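Local coordinates for type IV secretion system protein VirB11 (Brucella suis, PDB 2GZA) that hydrolyses ATP as the hexameric ATPase of the VirB type IV secretion system, which could be required for establishing the bacterium's replication niche in the host, at residues C[187-192]-C[212-217]; C[178-183]-C[193-198]; C[243-248]-C[256-261]. One frame throughout, in Å; residues are numbered along the deposited sequence.

Contacts 1 and 2 share helix 188-196, contact 1 near its N-terminal end and contact 2 further along, and their centres are about 8 Å apart. Contact 3 lies about 15 Å from the centre of either and joins a different helix and strand. Contacts 1 and 2 border a second subunit; no other chain touches contact 3. Contact 1 is only partly buried and sets a threonine methyl beside a carboxylate, while the same helix end binds a sulfate. The touching side chains of contacts 2 and 3 are all buried, aliphatic groups plus one cysteine. Leu214 and Met192 of contact 1 also touch Ala259 and Leu258 of contact 3, and Met196 reaches Leu257, so the three adjoin.

Contact 1 of 3, residues C[187-192]-C[212-217]; sequences GKTTLM and PELFLP. With SO4 (sulfate ion), chain F.
The carboxylate of Glu213 meets a methyl group across the contact: Thr189 CG2 stands 3.8 Å from Glu213 OE1, the two side chains crossing at about a right angle, while Glu213 OE2 accepts a hydrogen bond from Ser123 N of a second subunit. The ring of Phe215, the other flat group, has Glu213 C 3.8 Å above one face, displaced toward the rim. Thr189 divides its branches: at chi1 -56° the methyl is anti to the backbone N and faces the loop, whereas OG1 turns to the sulfate and makes at most a weak, unsettled bond there. Deeper in, Leu214 CD2 lies 4.3 Å from Met192 CE, an apolar pair. The sulfate, probably from the crystallisation liquor, sits in the predicted Walker A loop, consistent with a nucleotide phosphate site. Lys188 bends at chi3 and chi4 to bring NZ within 2.9 Å of sulfate O2 and sulfate O4, and Lys188 N adds a bond of 3.0 Å to sulfate O2 at 156°; Gly185 N is a further donor to the ion. Around this pair of segments, Met192 touches Ile281 and Ser283 of strand 281-285, and Leu214 reaches Thr207 of strand 205-209.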
ATOM      1  N   GLY C 187     -20.390   6.768  34.276  1.00 39.02           N
ATOM      2  CA  GLY C 187     -19.663   7.036  35.512  1.00 38.77           C
ATOM      3  C   GLY C 187     -18.184   6.683  35.466  1.00 38.80           C
ATOM      4  O   GLY C 187     -17.576   6.412  36.504  1.00 38.96           O
ATOM      5  N   LYS C 188     -17.603   6.698  34.266  1.00 38.55           N
ATOM      6  CA  LYS C 188     -16.196   6.351  34.061  1.00 38.21           C
ATOM      7  C   LYS C 188     -15.274   7.249  34.865  1.00 38.07           C
ATOM      8  O   LYS C 188     -14.390   6.772  35.577  1.00 38.04           O
ATOM      9  CB  LYS C 188     -15.824   6.457  32.587  1.00 38.26           C
ATOM     10  CG  LYS C 188     -16.290   5.311  31.719  1.00 38.36           C
ATOM     11  CD  LYS C 188     -15.832   5.495  30.282  1.00 38.53           C
ATOM     12  CE  LYS C 188     -16.858   6.239  29.432  1.00 39.42           C
ATOM     13  NZ  LYS C 188     -16.807   7.710  29.583  1.00 40.48           N
ATOM     14  N   THR C 189     -15.490   8.552  34.738  1.00 37.90           N
ATOM     15  CA  THR C 189     -14.712   9.567  35.443  1.00 37.62           C
ATOM     16  C   THR C 189     -14.740   9.372  36.957  1.00 37.58           C
ATOM     17  O   THR C 189     -13.711   9.508  37.617  1.00 37.84           O
ATOM     18  CB  THR C 189     -15.221  10.974  35.083  1.00 37.67           C
ATOM     19  OG1 THR C 189     -15.173  11.144  33.660  1.00 37.70           O
ATOM     20  CG2 THR C 189     -14.383  12.052  35.755  1.00 37.23           C
ATOM     21  N   THR C 190     -15.910   9.045  37.496  1.00 37.31           N
ATOM     22  CA  THR C 190     -16.046   8.822  38.927  1.00 37.01           C
ATOM     23  C   THR C 190     -15.227   7.616  39.379  1.00 36.83           C
ATOM     24  O   THR C 190     -14.520   7.693  40.379  1.00 36.76           O
ATOM     25  CB  THR C 190     -17.526   8.673  39.350  1.00 37.13           C
ATOM     26  OG1 THR C 190     -18.302   9.716  38.753  1.00 37.51           O
ATOM     27  CG2 THR C 190     -17.666   8.753  40.861  1.00 36.60           C
ATOM     28  N   LEU C 191     -15.311   6.516  38.636  1.00 36.73           N
ATOM     29  CA  LEU C 191     -14.502   5.337  38.942  1.00 36.66           C
ATOM     30  C   LEU C 191     -13.007   5.653  38.814  1.00 36.91           C
ATOM     31  O   LEU C 191     -12.194   5.250  39.651  1.00 36.84           O
ATOM     32  CB  LEU C 191     -14.885   4.159  38.047  1.00 36.47           C
ATOM     33  CG  LEU C 191     -14.092   2.861  38.233  1.00 36.43           C
ATOM     34  CD1 LEU C 191     -14.182   2.348  39.672  1.00 36.34           C
ATOM     35  CD2 LEU C 191     -14.571   1.805  37.251  1.00 35.91           C
ATOM     36  N   MET C 192     -12.654   6.386  37.768  1.00 37.14           N
ATOM     37  CA  MET C 192     -11.274   6.802  37.547  1.00 37.66           C
ATOM     38  C   MET C 192     -10.767   7.577  38.766  1.00 37.53           C
ATOM     39  O   MET C 192      -9.651   7.338  39.239  1.00 37.41           O
ATOM     40  CB  MET C 192     -11.162   7.607  36.242  1.00 37.58           C
ATOM     41  CG  MET C 192      -9.770   8.070  35.861  1.00 38.60           C
ATOM     42  SD  MET C 192      -9.557   8.457  34.089  1.00 41.41           S
ATOM     43  CE  MET C 192     -11.081   9.333  33.715  1.00 39.77           C
ATOM     44  N   PRO C 212     -11.890  20.607  33.972  1.00 38.15           N
ATOM     45  CA  PRO C 212     -11.371  20.331  35.310  1.00 38.44           C
ATOM     46  C   PRO C 212     -12.301  19.393  36.072  1.00 38.71           C
ATOM     47  O   PRO C 212     -13.409  19.786  36.452  1.00 38.74           O
ATOM     48  CB  PRO C 212     -11.319  21.717  35.970  1.00 38.29           C
ATOM     49  CG  PRO C 212     -11.527  22.702  34.853  1.00 38.09           C
ATOM     50  CD  PRO C 212     -12.326  22.001  33.822  1.00 37.93           C
ATOM     51  N   GLU C 213     -11.856  18.153  36.260  1.00 39.10           N
ATOM     52  CA  GLU C 213     -12.655  17.132  36.939  1.00 39.49           C
ATOM     53  C   GLU C 213     -11.816  16.253  37.849  1.00 39.39           C
ATOM     54  O   GLU C 213     -12.288  15.801  38.887  1.00 39.63           O
ATOM     55  CB  GLU C 213     -13.382  16.241  35.930  1.00 39.40           C
ATOM     56  CG  GLU C 213     -14.639  16.838  35.326  1.00 39.91           C
ATOM     57  CD  GLU C 213     -15.310  15.913  34.325  1.00 40.75           C
ATOM     58  OE1 GLU C 213     -14.594  15.172  33.617  1.00 41.27           O
ATOM     59  OE2 GLU C 213     -16.555  15.927  34.245  1.00 41.44           O
ATOM     60  N   LEU C 214     -10.576  16.003  37.442  1.00 39.23           N
ATOM     61  CA  LEU C 214      -9.692  15.102  38.171  1.00 39.03           C
ATOM     62  C   LEU C 214      -8.899  15.837  39.252  1.00 39.31           C
ATOM     63  O   LEU C 214      -7.668  15.910  39.199  1.00 39.55           O
ATOM     64  CB  LEU C 214      -8.761  14.357  37.201  1.00 38.83           C
ATOM     65  CG  LEU C 214      -9.387  13.472  36.100  1.00 37.81           C
ATOM     66  CD1 LEU C 214      -8.354  13.045  35.072  1.00 36.87           C
ATOM     67  CD2 LEU C 214     -10.084  12.253  36.670  1.00 36.36           C
ATOM     68  N   PHE C 215      -9.619  16.384  40.226  1.00 39.39           N
ATOM     69  CA  PHE C 215      -9.005  17.087  41.351  1.00 39.49           C
ATOM     70  C   PHE C 215      -8.254  16.114  42.251  1.00 39.45           C
ATOM     71  O   PHE C 215      -8.638  14.951  42.366  1.00 39.54           O
ATOM     72  CB  PHE C 215     -10.063  17.850  42.146  1.00 39.50           C
ATOM     73  CG  PHE C 215     -11.019  18.623  41.287  1.00 39.81           C
ATOM     74  CD1 PHE C 215     -10.605  19.766  40.619  1.00 39.63           C
ATOM     75  CD2 PHE C 215     -12.338  18.202  41.143  1.00 39.81           C
ATOM     76  CE1 PHE C 215     -11.489  20.476  39.819  1.00 40.12           C
ATOM     77  CE2 PHE C 215     -13.228  18.906  40.350  1.00 40.21           C
ATOM     78  CZ  PHE C 215     -12.803  20.048  39.685  1.00 40.12           C
ATOM     79  N   LEU C 216      -7.177  16.592  42.873  1.00 39.28           N
ATOM     80  CA  LEU C 216      -6.328  15.744  43.710  1.00 39.11           C
ATOM     81  C   LEU C 216      -6.058  16.370  45.084  1.00 39.10           C
ATOM     82  O   LEU C 216      -4.957  16.871  45.336  1.00 39.29           O
ATOM     83  CB  LEU C 216      -5.013  15.420  42.987  1.00 38.93           C
ATOM     84  CG  LEU C 216      -5.111  14.607  41.690  1.00 38.88           C
ATOM     85  CD1 LEU C 216      -3.985  14.937  40.727  1.00 38.53           C
ATOM     86  CD2 LEU C 216      -5.164  13.110  41.959  1.00 38.54           C
ATOM     87  N   PRO C 217      -7.056  16.326  45.981  1.00 38.95           N
ATOM     88  CA  PRO C 217      -6.934  16.962  47.297  1.00 38.82           C
ATOM     89  C   PRO C 217      -5.851  16.322  48.178  1.00 38.63           C
ATOM     90  O   PRO C 217      -5.273  16.991  49.036  1.00 38.60           O
ATOM     91  CB  PRO C 217      -8.324  16.751  47.912  1.00 38.68           C
ATOM     92  CG  PRO C 217      -8.870  15.553  47.215  1.00 38.72           C
ATOM     93  CD  PRO C 217      -8.361  15.655  45.814  1.00 38.97           C
TER
HETATM   94  S   SO4 F3001     -18.471   9.511  31.915  1.00 54.43           S
HETATM   95  O1  SO4 F3001     -18.599   9.906  33.312  1.00 53.80           O
HETATM   96  O2  SO4 F3001     -18.657   8.068  31.817  1.00 54.29           O
HETATM   97  O3  SO4 F3001     -19.480  10.180  31.096  1.00 54.55           O
HETATM   98  O4  SO4 F3001     -17.154   9.883  31.406  1.00 54.42           O

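Contact 2 of 3, residues C[178-183]-C[193-198]; sequences IVVAGE and KALMQE
The strand-loop-helix unit that carries the predicted Walker A loop is packed together here, Leu195 of its helix lying over Ile178 and Val180 of the strand that leads into the loop. One branch does all the touching: Leu195 CD1 is 3.8 Å from Val180 CG2 and 4.0 Å from Ile178 CG2, so a single methyl bridges two strand residues spaced two apart, whose CB atoms both point toward the helix; the leucine runs at a slant to both. At chi1 -57°, Ile178 holds CG2 anti to its backbone N and offers that methyl to the leucine; Val180, with chi1 177°, presents CG2 from the position anti to its own carbonyl carbon. The backbones stay well apart, Ile178 CA and Leu195 CA being 9.2 Å distant, so side chains alone span the gap. In P-loop NTPases the strand, the phosphate-binding loop and the helix form one continuous element, and here the contact lies toward the far end of the helix from the bound sulfate. Strand 178-182 lies between strands 281-285 and 324-331 in the sheet, with backbone hydrogen bonds between Ile178 and Thr282 and between Val179 and Val326. Helix 164-173 extends the same apolar layer, Leu168 touching Leu195 and Val172 touching Ile178.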
ATOM      1  N   ILE C 178      -4.324   1.099  33.514  1.00 33.22           N
ATOM      2  CA  ILE C 178      -5.753   0.819  33.626  1.00 32.44           C
ATOM      3  C   ILE C 178      -6.566   1.748  32.741  1.00 32.17           C
ATOM      4  O   ILE C 178      -6.428   2.973  32.810  1.00 31.98           O
ATOM      5  CB  ILE C 178      -6.243   0.930  35.089  1.00 32.34           C
ATOM      6  CG1 ILE C 178      -5.445  -0.012  35.989  1.00 32.01           C
ATOM      7  CG2 ILE C 178      -7.748   0.635  35.183  1.00 32.24           C
ATOM      8  CD1 ILE C 178      -5.466   0.364  37.460  1.00 32.25           C
ATOM      9  N   VAL C 179      -7.407   1.145  31.908  1.00 31.87           N
ATOM     10  CA  VAL C 179      -8.367   1.877  31.085  1.00 31.80           C
ATOM     11  C   VAL C 179      -9.782   1.662  31.627  1.00 31.79           C
ATOM     12  O   VAL C 179     -10.268   0.538  31.686  1.00 31.71           O
ATOM     13  CB  VAL C 179      -8.325   1.433  29.587  1.00 31.78           C
ATOM     14  CG1 VAL C 179      -9.397   2.167  28.770  1.00 31.38           C
ATOM     15  CG2 VAL C 179      -6.951   1.658  28.983  1.00 31.22           C
ATOM     16  N   VAL C 180     -10.432   2.740  32.034  1.00 31.96           N
ATOM     17  CA  VAL C 180     -11.821   2.671  32.479  1.00 32.31           C
ATOM     18  C   VAL C 180     -12.747   2.836  31.269  1.00 32.65           C
ATOM     19  O   VAL C 180     -12.744   3.872  30.612  1.00 32.60           O
ATOM     20  CB  VAL C 180     -12.121   3.728  33.560  1.00 32.19           C
ATOM     21  CG1 VAL C 180     -13.588   3.692  33.961  1.00 32.49           C
ATOM     22  CG2 VAL C 180     -11.228   3.501  34.776  1.00 32.04           C
ATOM     23  N   ALA C 181     -13.514   1.800  30.963  1.00 33.14           N
ATOM     24  CA  ALA C 181     -14.370   1.821  29.789  1.00 33.88           C
ATOM     25  C   ALA C 181     -15.843   1.862  30.151  1.00 34.47           C
ATOM     26  O   ALA C 181     -16.241   1.486  31.250  1.00 34.56           O
ATOM     27  CB  ALA C 181     -14.075   0.638  28.887  1.00 33.89           C
ATOM     28  N   GLY C 182     -16.655   2.319  29.209  1.00 35.15           N
ATOM     29  CA  GLY C 182     -18.096   2.378  29.406  1.00 36.12           C
ATOM     30  C   GLY C 182     -18.752   3.278  28.390  1.00 36.78           C
ATOM     31  O   GLY C 182     -18.073   4.026  27.697  1.00 36.71           O
ATOM     32  N   GLU C 183     -20.075   3.221  28.281  1.00 37.58           N
ATOM     33  CA  GLU C 183     -20.751   4.196  27.427  1.00 38.45           C
ATOM     34  C   GLU C 183     -20.743   5.561  28.101  1.00 38.67           C
ATOM     35  O   GLU C 183     -20.421   5.683  29.282  1.00 38.69           O
ATOM     36  CB  GLU C 183     -22.166   3.769  27.030  1.00 38.40           C
ATOM     37  CG  GLU C 183     -23.259   4.140  28.017  1.00 39.25           C
ATOM     38  CD  GLU C 183     -24.644   3.680  27.563  1.00 39.91           C
ATOM     39  OE1 GLU C 183     -24.791   3.255  26.397  1.00 39.91           O
ATOM     40  OE2 GLU C 183     -25.588   3.746  28.380  1.00 40.27           O
ATOM     41  N   LYS C 193     -11.603   8.471  39.288  1.00 37.47           N
ATOM     42  CA  LYS C 193     -11.271   9.228  40.501  1.00 37.44           C
ATOM     43  C   LYS C 193     -11.169   8.337  41.740  1.00 37.21           C
ATOM     44  O   LYS C 193     -10.316   8.568  42.598  1.00 37.25           O
ATOM     45  CB  LYS C 193     -12.275  10.356  40.745  1.00 37.57           C
ATOM     46  CG  LYS C 193     -12.138  11.520  39.781  1.00 38.65           C
ATOM     47  CD  LYS C 193     -12.562  12.839  40.413  1.00 40.36           C
ATOM     48  CE  LYS C 193     -14.064  13.047  40.347  1.00 41.87           C
ATOM     49  NZ  LYS C 193     -14.434  14.466  40.612  1.00 42.50           N
ATOM     50  N   ALA C 194     -12.032   7.329  41.826  1.00 36.87           N
ATOM     51  CA  ALA C 194     -11.958   6.360  42.912  1.00 36.63           C
ATOM     52  C   ALA C 194     -10.635   5.610  42.857  1.00 36.47           C
ATOM     53  O   ALA C 194     -10.001   5.391  43.879  1.00 36.52           O
ATOM     54  CB  ALA C 194     -13.127   5.389  42.849  1.00 36.58           C
ATOM     55  N   LEU C 195     -10.222   5.227  41.655  1.00 36.53           N
ATOM     56  CA  LEU C 195      -8.968   4.500  41.454  1.00 36.48           C
ATOM     57  C   LEU C 195      -7.736   5.350  41.748  1.00 36.61           C
ATOM     58  O   LEU C 195      -6.710   4.838  42.202  1.00 36.69           O
ATOM     59  CB  LEU C 195      -8.880   3.937  40.032  1.00 36.30           C
ATOM     60  CG  LEU C 195      -9.827   2.799  39.644  1.00 35.85           C
ATOM     61  CD1 LEU C 195      -9.718   2.507  38.161  1.00 35.11           C
ATOM     62  CD2 LEU C 195      -9.566   1.539  40.459  1.00 35.13           C
ATOM     63  N   MET C 196      -7.843   6.648  41.486  1.00 36.83           N
ATOM     64  CA  MET C 196      -6.761   7.592  41.741  1.00 36.92           C
ATOM     65  C   MET C 196      -6.499   7.777  43.229  1.00 37.05           C
ATOM     66  O   MET C 196      -5.372   8.086  43.629  1.00 37.23           O
ATOM     67  CB  MET C 196      -7.056   8.932  41.077  1.00 36.91           C
ATOM     68  CG  MET C 196      -6.627   9.026  39.620  1.00 37.03           C
ATOM     69  SD  MET C 196      -7.575  10.217  38.633  1.00 37.64           S
ATOM     70  CE  MET C 196      -7.530  11.680  39.651  1.00 36.94           C
ATOM     71  N   GLN C 197      -7.530   7.584  44.046  1.00 37.16           N
ATOM     72  CA  GLN C 197      -7.377   7.676  45.496  1.00 37.32           C
ATOM     73  C   GLN C 197      -6.534   6.526  46.052  1.00 37.25           C
ATOM     74  O   GLN C 197      -6.069   6.580  47.182  1.00 37.27           O
ATOM     75  CB  GLN C 197      -8.743   7.753  46.178  1.00 37.35           C
ATOM     76  CG  GLN C 197      -9.486   9.067  45.948  1.00 38.28           C
ATOM     77  CD  GLN C 197      -8.673  10.294  46.347  1.00 39.39           C
ATOM     78  OE1 GLN C 197      -8.390  11.157  45.519  1.00 39.62           O
ATOM     79  NE2 GLN C 197      -8.288  10.366  47.615  1.00 39.65           N
ATOM     80  N   GLU C 198      -6.332   5.496  45.238  1.00 37.29           N
ATOM     81  CA  GLU C 198      -5.516   4.340  45.612  1.00 37.36           C
ATOM     82  C   GLU C 198      -4.031   4.542  45.312  1.00 37.30           C
ATOM     83  O   GLU C 198      -3.197   3.740  45.734  1.00 37.33           O
ATOM     84  CB  GLU C 198      -6.015   3.070  44.916  1.00 37.31           C
ATOM     85  CG  GLU C 198      -7.472   2.712  45.188  1.00 38.05           C
ATOM     86  CD  GLU C 198      -7.801   2.577  46.668  1.00 39.37           C
ATOM     87  OE1 GLU C 198      -8.902   3.020  47.063  1.00 40.26           O
ATOM     88  OE2 GLU C 198      -6.971   2.033  47.435  1.00 39.80           O
TER

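Contact 3 of 3, residues C[243-248]-C[256-261]; sequences TLLRSC and ILLAEL
Leu245 sends both of its methyls to the strand: CD2 lies 3.9 Å from Ile256 CG2, and Leu245 CD1 lies 4.0 Å from Leu258 CD1. Its CB is not aimed straight at the strand, but the end of the side chain comes nearer. The fork therefore spans two strand residues two apart, crossing Ile256 at a slant and Leu258 at about a right angle. One helical turn later comes Cys248, whose N bonds to Leu244 O and whose CB does point at the strand. Cys248 CB is 3.9 Å from Ile256 CD1, and its sulfur approaches the other branch, Cys248 SG standing 4.2 Å from Ile256 CG2. Ile256 is thus shared: the CG1-CD1 arm lies against Cys248 CB, and CG2 meets Leu245 CD2 and the sulfur. The segments draw closest here, with 7.4 Å between Cys248 CA and Ile256 CA. The axes of helix 243-248 and strand 256-258 approach to 10.2 Å and run almost antiparallel, at 173°, as expected of a helix that returns the chain to a parallel strand. Strands 222-226 and 255-258 lie on the two sides of strand 205-209, so helix 241-248 carries a beta-alpha-beta crossover over the middle strand. Accordingly Leu245 and Cys248 also rest on Ile208, and Cys248 on Ile206. Helix 265-274 closes a further side of the layer, with Val272 against Ile256 and Asp268 touching Leu245, while the CB of Leu257 points away from helix 243-248, and its side chain touches Ile281 of strand 281-285.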
ATOM      1  N   THR C 243       0.276  16.888  22.646  1.00 33.67           N
ATOM      2  CA  THR C 243       1.415  17.737  22.990  1.00 33.78           C
ATOM      3  C   THR C 243       1.660  17.751  24.503  1.00 33.79           C
ATOM      4  O   THR C 243       2.817  17.780  24.953  1.00 33.62           O
ATOM      5  CB  THR C 243       1.254  19.176  22.471  1.00 33.76           C
ATOM      6  OG1 THR C 243       0.080  19.765  23.044  1.00 34.61           O
ATOM      7  CG2 THR C 243       1.151  19.202  20.943  1.00 33.33           C
ATOM      8  N   LEU C 244       0.573  17.711  25.273  1.00 33.57           N
ATOM      9  CA  LEU C 244       0.674  17.627  26.722  1.00 33.48           C
ATOM     10  C   LEU C 244       1.286  16.302  27.181  1.00 33.91           C
ATOM     11  O   LEU C 244       2.086  16.279  28.128  1.00 33.93           O
ATOM     12  CB  LEU C 244      -0.685  17.849  27.367  1.00 33.15           C
ATOM     13  CG  LEU C 244      -1.104  19.257  27.786  1.00 32.62           C
ATOM     14  CD1 LEU C 244      -0.201  20.373  27.257  1.00 32.33           C
ATOM     15  CD2 LEU C 244      -2.568  19.498  27.404  1.00 31.58           C
ATOM     16  N   LEU C 245       0.921  15.207  26.515  1.00 34.15           N
ATOM     17  CA  LEU C 245       1.520  13.910  26.819  1.00 34.77           C
ATOM     18  C   LEU C 245       3.030  13.949  26.586  1.00 35.28           C
ATOM     19  O   LEU C 245       3.798  13.435  27.390  1.00 35.38           O
ATOM     20  CB  LEU C 245       0.883  12.772  26.015  1.00 34.51           C
ATOM     21  CG  LEU C 245      -0.385  12.092  26.553  1.00 34.81           C
ATOM     22  CD1 LEU C 245      -1.095  11.317  25.449  1.00 34.91           C
ATOM     23  CD2 LEU C 245      -0.102  11.174  27.738  1.00 33.94           C
ATOM     24  N   ARG C 246       3.454  14.574  25.494  1.00 35.94           N
ATOM     25  CA  ARG C 246       4.885  14.703  25.202  1.00 36.61           C
ATOM     26  C   ARG C 246       5.581  15.608  26.205  1.00 36.54           C
ATOM     27  O   ARG C 246       6.724  15.366  26.588  1.00 36.89           O
ATOM     28  CB  ARG C 246       5.127  15.174  23.765  1.00 36.59           C
ATOM     29  CG  ARG C 246       5.037  14.025  22.745  1.00 38.39           C
ATOM     30  CD  ARG C 246       5.204  14.477  21.289  1.00 39.10           C
ATOM     31  NE  ARG C 246       3.939  14.455  20.544  1.00 40.68           N
ATOM     32  CZ  ARG C 246       3.322  15.536  20.070  1.00 42.10           C
ATOM     33  NH1 ARG C 246       3.846  16.742  20.250  1.00 42.86           N
ATOM     34  NH2 ARG C 246       2.177  15.411  19.405  1.00 43.01           N
ATOM     35  N   SER C 247       4.878  16.643  26.642  1.00 36.58           N
ATOM     36  CA  SER C 247       5.387  17.533  27.666  1.00 36.25           C
ATOM     37  C   SER C 247       5.671  16.784  28.973  1.00 36.20           C
ATOM     38  O   SER C 247       6.684  17.031  29.623  1.00 36.06           O
ATOM     39  CB  SER C 247       4.410  18.680  27.889  1.00 36.30           C
ATOM     40  OG  SER C 247       5.025  19.728  28.619  1.00 36.62           O
ATOM     41  N   CYS C 248       4.788  15.855  29.332  1.00 36.15           N
ATOM     42  CA  CYS C 248       4.939  15.040  30.536  1.00 36.04           C
ATOM     43  C   CYS C 248       6.248  14.273  30.610  1.00 36.15           C
ATOM     44  O   CYS C 248       6.784  14.069  31.702  1.00 36.21           O
ATOM     45  CB  CYS C 248       3.766  14.075  30.677  1.00 36.00           C
ATOM     46  SG  CYS C 248       2.254  14.917  31.130  1.00 36.42           S
ATOM     47  N   ILE C 256       0.937   9.465  34.809  1.00 35.01           N
ATOM     48  CA  ILE C 256       0.230  10.406  33.957  1.00 34.51           C
ATOM     49  C   ILE C 256      -1.226   9.992  33.886  1.00 34.39           C
ATOM     50  O   ILE C 256      -1.534   8.831  33.615  1.00 34.58           O
ATOM     51  CB  ILE C 256       0.861  10.449  32.552  1.00 34.50           C
ATOM     52  CG1 ILE C 256       2.315  10.917  32.653  1.00 34.09           C
ATOM     53  CG2 ILE C 256       0.088  11.381  31.644  1.00 34.18           C
ATOM     54  CD1 ILE C 256       3.245  10.364  31.593  1.00 33.33           C
ATOM     55  N   LEU C 257      -2.111  10.943  34.155  1.00 34.31           N
ATOM     56  CA  LEU C 257      -3.536  10.675  34.222  1.00 34.13           C
ATOM     57  C   LEU C 257      -4.243  11.478  33.149  1.00 34.30           C
ATOM     58  O   LEU C 257      -4.641  12.621  33.364  1.00 34.36           O
ATOM     59  CB  LEU C 257      -4.069  10.976  35.620  1.00 33.94           C
ATOM     60  CG  LEU C 257      -3.301  10.289  36.755  1.00 34.10           C
ATOM     61  CD1 LEU C 257      -3.648  10.915  38.108  1.00 34.00           C
ATOM     62  CD2 LEU C 257      -3.540   8.780  36.762  1.00 33.91           C
ATOM     63  N   LEU C 258      -4.352  10.866  31.973  1.00 34.45           N
ATOM     64  CA  LEU C 258      -5.110  11.417  30.856  1.00 34.37           C
ATOM     65  C   LEU C 258      -6.582  11.101  31.073  1.00 34.36           C
ATOM     66  O   LEU C 258      -6.955   9.933  31.128  1.00 34.42           O
ATOM     67  CB  LEU C 258      -4.648  10.774  29.550  1.00 34.18           C
ATOM     68  CG  LEU C 258      -4.580  11.558  28.232  1.00 34.37           C
ATOM     69  CD1 LEU C 258      -4.726  10.591  27.073  1.00 34.21           C
ATOM     70  CD2 LEU C 258      -5.598  12.676  28.105  1.00 34.15           C
ATOM     71  N   ALA C 259      -7.408  12.134  31.190  1.00 34.35           N
ATOM     72  CA  ALA C 259      -8.835  11.948  31.432  1.00 34.80           C
ATOM     73  C   ALA C 259      -9.459  10.958  30.453  1.00 35.15           C
ATOM     74  O   ALA C 259     -10.153  10.032  30.861  1.00 35.24           O
ATOM     75  CB  ALA C 259      -9.567  13.278  31.384  1.00 34.90           C
ATOM     76  N   GLU C 260      -9.178  11.137  29.166  1.00 35.51           N
ATOM     77  CA  GLU C 260      -9.893  10.409  28.123  1.00 35.86           C
ATOM     78  C   GLU C 260      -9.076  10.244  26.845  1.00 35.56           C
ATOM     79  O   GLU C 260      -8.447  11.186  26.373  1.00 35.53           O
ATOM     80  CB  GLU C 260     -11.199  11.129  27.797  1.00 35.94           C
ATOM     81  CG  GLU C 260     -12.255  10.239  27.197  1.00 38.58           C
ATOM     82  CD  GLU C 260     -13.461  11.012  26.726  1.00 41.49           C
ATOM     83  OE1 GLU C 260     -14.035  10.608  25.698  1.00 43.36           O
ATOM     84  OE2 GLU C 260     -13.832  12.019  27.370  1.00 42.55           O
ATOM     85  N   LEU C 261      -9.093   9.033  26.296  1.00 35.41           N
ATOM     86  CA  LEU C 261      -8.513   8.754  24.983  1.00 35.15           C
ATOM     87  C   LEU C 261      -9.597   8.858  23.910  1.00 35.38           C
ATOM     88  O   LEU C 261     -10.636   8.202  23.998  1.00 35.04           O
ATOM     89  CB  LEU C 261      -7.879   7.364  24.950  1.00 34.82           C
ATOM     90  CG  LEU C 261      -6.492   7.166  25.575  1.00 34.41           C
ATOM     91  CD1 LEU C 261      -6.141   5.692  25.714  1.00 32.36           C
ATOM     92  CD2 LEU C 261      -5.412   7.898  24.784  1.00 33.76           C
TER